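Local coordinates for protein agmatinase (Burkholderia thailandensis, PDB 4DZ4) that probably hydrolyses agmatine to putrescine and urea at a site with two manganese ions, as expected of an arginase-family agmatinase, at residues G46-V51 with Q318-A323; V281-A286 with C314-R319. All blocks are in the same frame, centred on the assembly; numbering follows the deposited sequence.

Contact 1 of 2, residues G46-V51 with Q318-A323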
# COMPACT_ATOMS: atom_id res chain seq x y z
N GLY B 46 -13.01 -34.69 -23.25
CA GLY B 46 -12.68 -35.41 -22.02
C GLY B 46 -12.58 -34.50 -20.80
O GLY B 46 -12.06 -34.94 -19.77
N VAL B 47 -13.05 -33.26 -20.91
CA VAL B 47 -12.94 -32.29 -19.80
C VAL B 47 -14.21 -32.27 -18.96
O VAL B 47 -15.31 -32.20 -19.47
CB VAL B 47 -12.62 -30.87 -20.32
CG1 VAL B 47 -12.72 -29.83 -19.19
CG2 VAL B 47 -11.23 -30.84 -20.94
N ASP B 48 -14.05 -32.30 -17.64
CA ASP B 48 -15.19 -32.27 -16.71
C ASP B 48 -15.57 -30.86 -16.29
O ASP B 48 -16.76 -30.54 -16.16
CB ASP B 48 -14.86 -33.07 -15.44
CG ASP B 48 -14.60 -34.56 -15.72
OD1 ASP B 48 -15.36 -35.16 -16.48
OD2 ASP B 48 -13.63 -35.12 -15.17
N VAL B 49 -14.57 -30.03 -16.04
CA VAL B 49 -14.81 -28.64 -15.64
C VAL B 49 -13.86 -27.71 -16.38
O VAL B 49 -12.65 -27.96 -16.45
CB VAL B 49 -14.63 -28.40 -14.13
CG1 VAL B 49 -15.00 -26.96 -13.78
CG2 VAL B 49 -15.44 -29.40 -13.30
N VAL B 50 -14.43 -26.62 -16.90
CA VAL B 50 -13.64 -25.56 -17.55
C VAL B 50 -13.65 -24.32 -16.66
O VAL B 50 -14.72 -23.75 -16.39
CB VAL B 50 -14.21 -25.18 -18.92
CG1 VAL B 50 -13.46 -23.96 -19.49
CG2 VAL B 50 -14.09 -26.38 -19.87
N VAL B 51 -12.46 -23.91 -16.24
CA VAL B 51 -12.28 -22.62 -15.55
C VAL B 51 -11.99 -21.57 -16.63
O VAL B 51 -11.12 -21.81 -17.49
CB VAL B 51 -11.11 -22.66 -14.54
CG1 VAL B 51 -10.95 -21.31 -13.83
CG2 VAL B 51 -11.38 -23.74 -13.49
N GLN B 318 -16.45 -34.96 -6.10
CA GLN B 318 -17.24 -35.90 -5.29
C GLN B 318 -18.48 -36.42 -6.01
O GLN B 318 -18.79 -37.62 -5.89
CB GLN B 318 -17.64 -35.27 -3.95
CG GLN B 318 -16.47 -35.07 -2.98
CD GLN B 318 -15.82 -36.38 -2.51
OE1 GLN B 318 -15.21 -37.10 -3.30
NE2 GLN B 318 -15.94 -36.67 -1.21
N ARG B 319 -19.16 -35.55 -6.75
CA ARG B 319 -20.29 -35.95 -7.59
C ARG B 319 -19.89 -36.95 -8.70
O ARG B 319 -20.59 -37.96 -8.93
CB ARG B 319 -20.96 -34.71 -8.19
N LYS B 320 -18.77 -36.70 -9.37
CA LYS B 320 -18.27 -37.62 -10.40
C LYS B 320 -17.84 -38.95 -9.77
O LYS B 320 -18.22 -40.02 -10.26
CB LYS B 320 -17.14 -36.99 -11.23
CG LYS B 320 -16.61 -37.90 -12.36
CD LYS B 320 -15.37 -37.35 -13.06
CE LYS B 320 -14.81 -38.36 -14.06
NZ LYS B 320 -13.46 -38.02 -14.61
N ALA B 321 -17.05 -38.89 -8.70
CA ALA B 321 -16.55 -40.09 -8.02
C ALA B 321 -17.67 -40.94 -7.41
O ALA B 321 -17.58 -42.18 -7.40
CB ALA B 321 -15.50 -39.74 -6.98
N GLY B 322 -18.73 -40.29 -6.93
CA GLY B 322 -19.87 -40.98 -6.33
C GLY B 322 -20.79 -41.64 -7.34
O GLY B 322 -21.58 -42.54 -7.00
N ALA B 323 -20.71 -41.19 -8.59
CA ALA B 323 -21.49 -41.78 -9.69
C ALA B 323 -20.70 -42.84 -10.48
O ALA B 323 -21.27 -43.56 -11.30
CB ALA B 323 -22.03 -40.69 -10.62
O HOH W 1 -14.38 -37.64 -17.54
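Asp-48 and Lys-320 are where the two backbones come nearest, their CA atoms 8.8 Å apart; Asp-48 sits in the loop leading into strand 49-54, Lys-320 in the C-terminal part of helix 300-323. At that spacing the side chains do all the touching, and both CB atoms point toward the other segment. Lys-320 is stretched from root to tip, with CG anti to the backbone N (chi1 -178°), which carries its ammonium to the shorter aspartate. The two side chains cross at roughly a right angle. NZ donates to Asp-48 OD2 in a salt bridge of 3.0 Å, reaching that oxygen on its syn side, 21° out of the carboxylate plane. Lys-320 CD lies alongside, 3.5 Å from the same OD2. A water closes a second path: it donates to Asp-48 OD1 (2.9 Å) and accepts from NZ of Lys-320 (3.1 Å).

Both have further partners: OD2 also takes the backbone N-H of Ala-97 and NZ gives to Asp-95 O. NZ thus meets three acceptors and OD2 two donors, which probably keeps both groups ionised. Away from the metal site, this surface pair ties the helix to the strand entry and to the backbone at Asp-95 and Ala-97.

Contact 2 of 2, residues V281-A286 with C314-R319; sequences VNLIGA and CLWRQR
The indole of Trp-316 meets strand 282-289 with one face and one edge. On the face lies Leu-283, whose CD2 stands 3.5 Å above the ring plane, offset toward the rim and 3.6 Å from CE2, while CG is 3.7 Å from CZ2. At the edge, close to the ring plane, come backbone atoms of the same strand: the carbonyl O of Leu-283 at the pyrrole N-H, CA of Gly-285 at 3.8 Å from CZ2, and the backbone N of Ala-286 near CH2. The Ala-286 methyl adds an apolar touch on CH2 at 4.0 Å.

The hydrogen bond from Trp-316 NE1 to Leu-283 O, 2.9 Å long, is nearly straight at the hydrogen (173°). The oxygen lies almost in the indole plane, but the donor stands well above the carbonyl plane, 46° out of it. Leu-283 thus gives the ring one hydrogen bond at the edge and one apolar contact on the face, which together should limit rotation of the indole about chi2. The leucine has CG anti to its own backbone N (chi1 176°), and its side chain crosses that of Trp-316 at about a right angle. Gly-285, which brings its CA to the ring edge, has its backbone N buried here without a partner in the model.

The axes of strand 282-286 and helix segment 314-319 cross at -127° and come within 10.1 Å. Strand 282-289 runs between strands 131-136 and 240-246 in the parallel sheet of the arginase-type alpha/beta fold. Leu-133 of the former also touches Trp-316, and Leu-243 of the latter packs on Leu-283. Ile-284, whose CB points away from the helix, touches His-149 and Tyr-153 of helix 142-153 on the other face of the sheet.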
# COMPACT_ATOMS: atom_id res chain seq x y z
N VAL B 281 -26.37 -30.82 -3.58
CA VAL B 281 -27.01 -29.91 -4.55
C VAL B 281 -26.65 -30.34 -5.98
O VAL B 281 -25.52 -30.71 -6.24
CB VAL B 281 -26.54 -28.46 -4.31
CG1 VAL B 281 -26.93 -27.53 -5.46
CG2 VAL B 281 -27.10 -27.96 -2.97
N ASN B 282 -27.63 -30.26 -6.88
CA ASN B 282 -27.43 -30.51 -8.30
C ASN B 282 -26.77 -29.29 -8.97
O ASN B 282 -27.41 -28.50 -9.66
CB ASN B 282 -28.77 -30.84 -8.95
CG ASN B 282 -28.65 -31.20 -10.41
OD1 ASN B 282 -27.55 -31.42 -10.92
ND2 ASN B 282 -29.78 -31.22 -11.10
N LEU B 283 -25.48 -29.13 -8.71
CA LEU B 283 -24.76 -27.94 -9.09
C LEU B 283 -24.35 -28.04 -10.56
O LEU B 283 -23.53 -28.89 -10.91
CB LEU B 283 -23.54 -27.82 -8.19
CG LEU B 283 -22.61 -26.66 -8.49
CD1 LEU B 283 -23.28 -25.33 -8.19
CD2 LEU B 283 -21.30 -26.82 -7.71
N ILE B 284 -24.94 -27.21 -11.41
CA ILE B 284 -24.75 -27.28 -12.88
C ILE B 284 -23.64 -26.36 -13.40
O ILE B 284 -23.14 -26.56 -14.50
CB ILE B 284 -26.05 -26.89 -13.64
CG1 ILE B 284 -26.32 -25.37 -13.49
CG2 ILE B 284 -27.21 -27.72 -13.15
CD1 ILE B 284 -27.40 -24.77 -14.36
N GLY B 285 -23.27 -25.37 -12.59
CA GLY B 285 -22.34 -24.32 -13.00
C GLY B 285 -22.14 -23.36 -11.85
O GLY B 285 -22.96 -23.31 -10.93
N ALA B 286 -21.07 -22.59 -11.89
CA ALA B 286 -20.79 -21.64 -10.80
C ALA B 286 -19.89 -20.51 -11.25
O ALA B 286 -19.20 -20.64 -12.26
CB ALA B 286 -20.15 -22.35 -9.61
N CYS B 314 -13.99 -29.41 -5.82
CA CYS B 314 -14.02 -30.61 -5.00
C CYS B 314 -15.42 -31.18 -4.93
O CYS B 314 -15.58 -32.40 -4.92
CB CYS B 314 -13.42 -30.31 -3.62
SG CYS B 314 -11.63 -30.05 -3.65
N LEU B 315 -16.43 -30.31 -4.88
CA LEU B 315 -17.83 -30.74 -4.91
C LEU B 315 -18.10 -31.53 -6.19
O LEU B 315 -18.69 -32.61 -6.14
CB LEU B 315 -18.81 -29.59 -4.79
CG LEU B 315 -18.87 -28.91 -3.41
CD1 LEU B 315 -19.69 -27.63 -3.51
CD2 LEU B 315 -19.48 -29.85 -2.39
N TRP B 316 -17.63 -31.00 -7.32
CA TRP B 316 -17.77 -31.75 -8.57
C TRP B 316 -17.01 -33.06 -8.61
O TRP B 316 -17.51 -34.04 -9.18
CB TRP B 316 -17.44 -30.87 -9.78
CG TRP B 316 -18.54 -29.91 -10.15
CD1 TRP B 316 -19.91 -30.18 -10.33
CD2 TRP B 316 -18.40 -28.47 -10.46
NE1 TRP B 316 -20.60 -29.03 -10.69
CE2 TRP B 316 -19.75 -27.98 -10.79
CE3 TRP B 316 -17.33 -27.58 -10.48
CZ2 TRP B 316 -19.99 -26.63 -11.12
CZ3 TRP B 316 -17.58 -26.23 -10.81
CH2 TRP B 316 -18.88 -25.79 -11.16
N ARG B 317 -15.80 -33.10 -8.03
CA ARG B 317 -15.01 -34.35 -7.96
C ARG B 317 -15.85 -35.38 -7.21
O ARG B 317 -15.95 -36.53 -7.64
CB ARG B 317 -13.65 -34.14 -7.27
CG ARG B 317 -12.70 -35.34 -7.33
CD ARG B 317 -12.97 -36.30 -6.17
NE ARG B 317 -12.23 -37.54 -6.30
CZ ARG B 317 -12.23 -38.51 -5.39
NH1 ARG B 317 -12.93 -38.39 -4.27
NH2 ARG B 317 -11.54 -39.62 -5.60
N GLN B 318 -16.45 -34.96 -6.10
CA GLN B 318 -17.24 -35.90 -5.29
C GLN B 318 -18.48 -36.42 -6.01
O GLN B 318 -18.79 -37.62 -5.89
CB GLN B 318 -17.64 -35.27 -3.95
CG GLN B 318 -16.47 -35.07 -2.98
CD GLN B 318 -15.82 -36.38 -2.51
OE1 GLN B 318 -15.21 -37.10 -3.30
NE2 GLN B 318 -15.94 -36.67 -1.21
N ARG B 319 -19.16 -35.55 -6.75
CA ARG B 319 -20.29 -35.95 -7.59
C ARG B 319 -19.89 -36.95 -8.70
O ARG B 319 -20.59 -37.96 -8.93
CB ARG B 319 -20.96 -34.71 -8.19

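In the fold
From the N terminus the chain first lays down 46-51, at the start of strand 49-54, and passes through most of the sheet and its helices before helix 300-323 brings 318-323 back to it. Contact 1 thus closes a loop of 266 intervening residues. Contact 2 closes a far shorter one, of 27 residues, from 281-286 in the last strand of the sheet to 314-319 in the same helix; its loop falls within that of contact 1, and the two overlap at Gln-318 and Arg-319. In the sheet, strand 131-136 lies between 49-54 and 282-289, so the C-terminal helix packs against all three. Val-49 CG2 packs on Trp-316 CE3, joining the buried contact to the surface one.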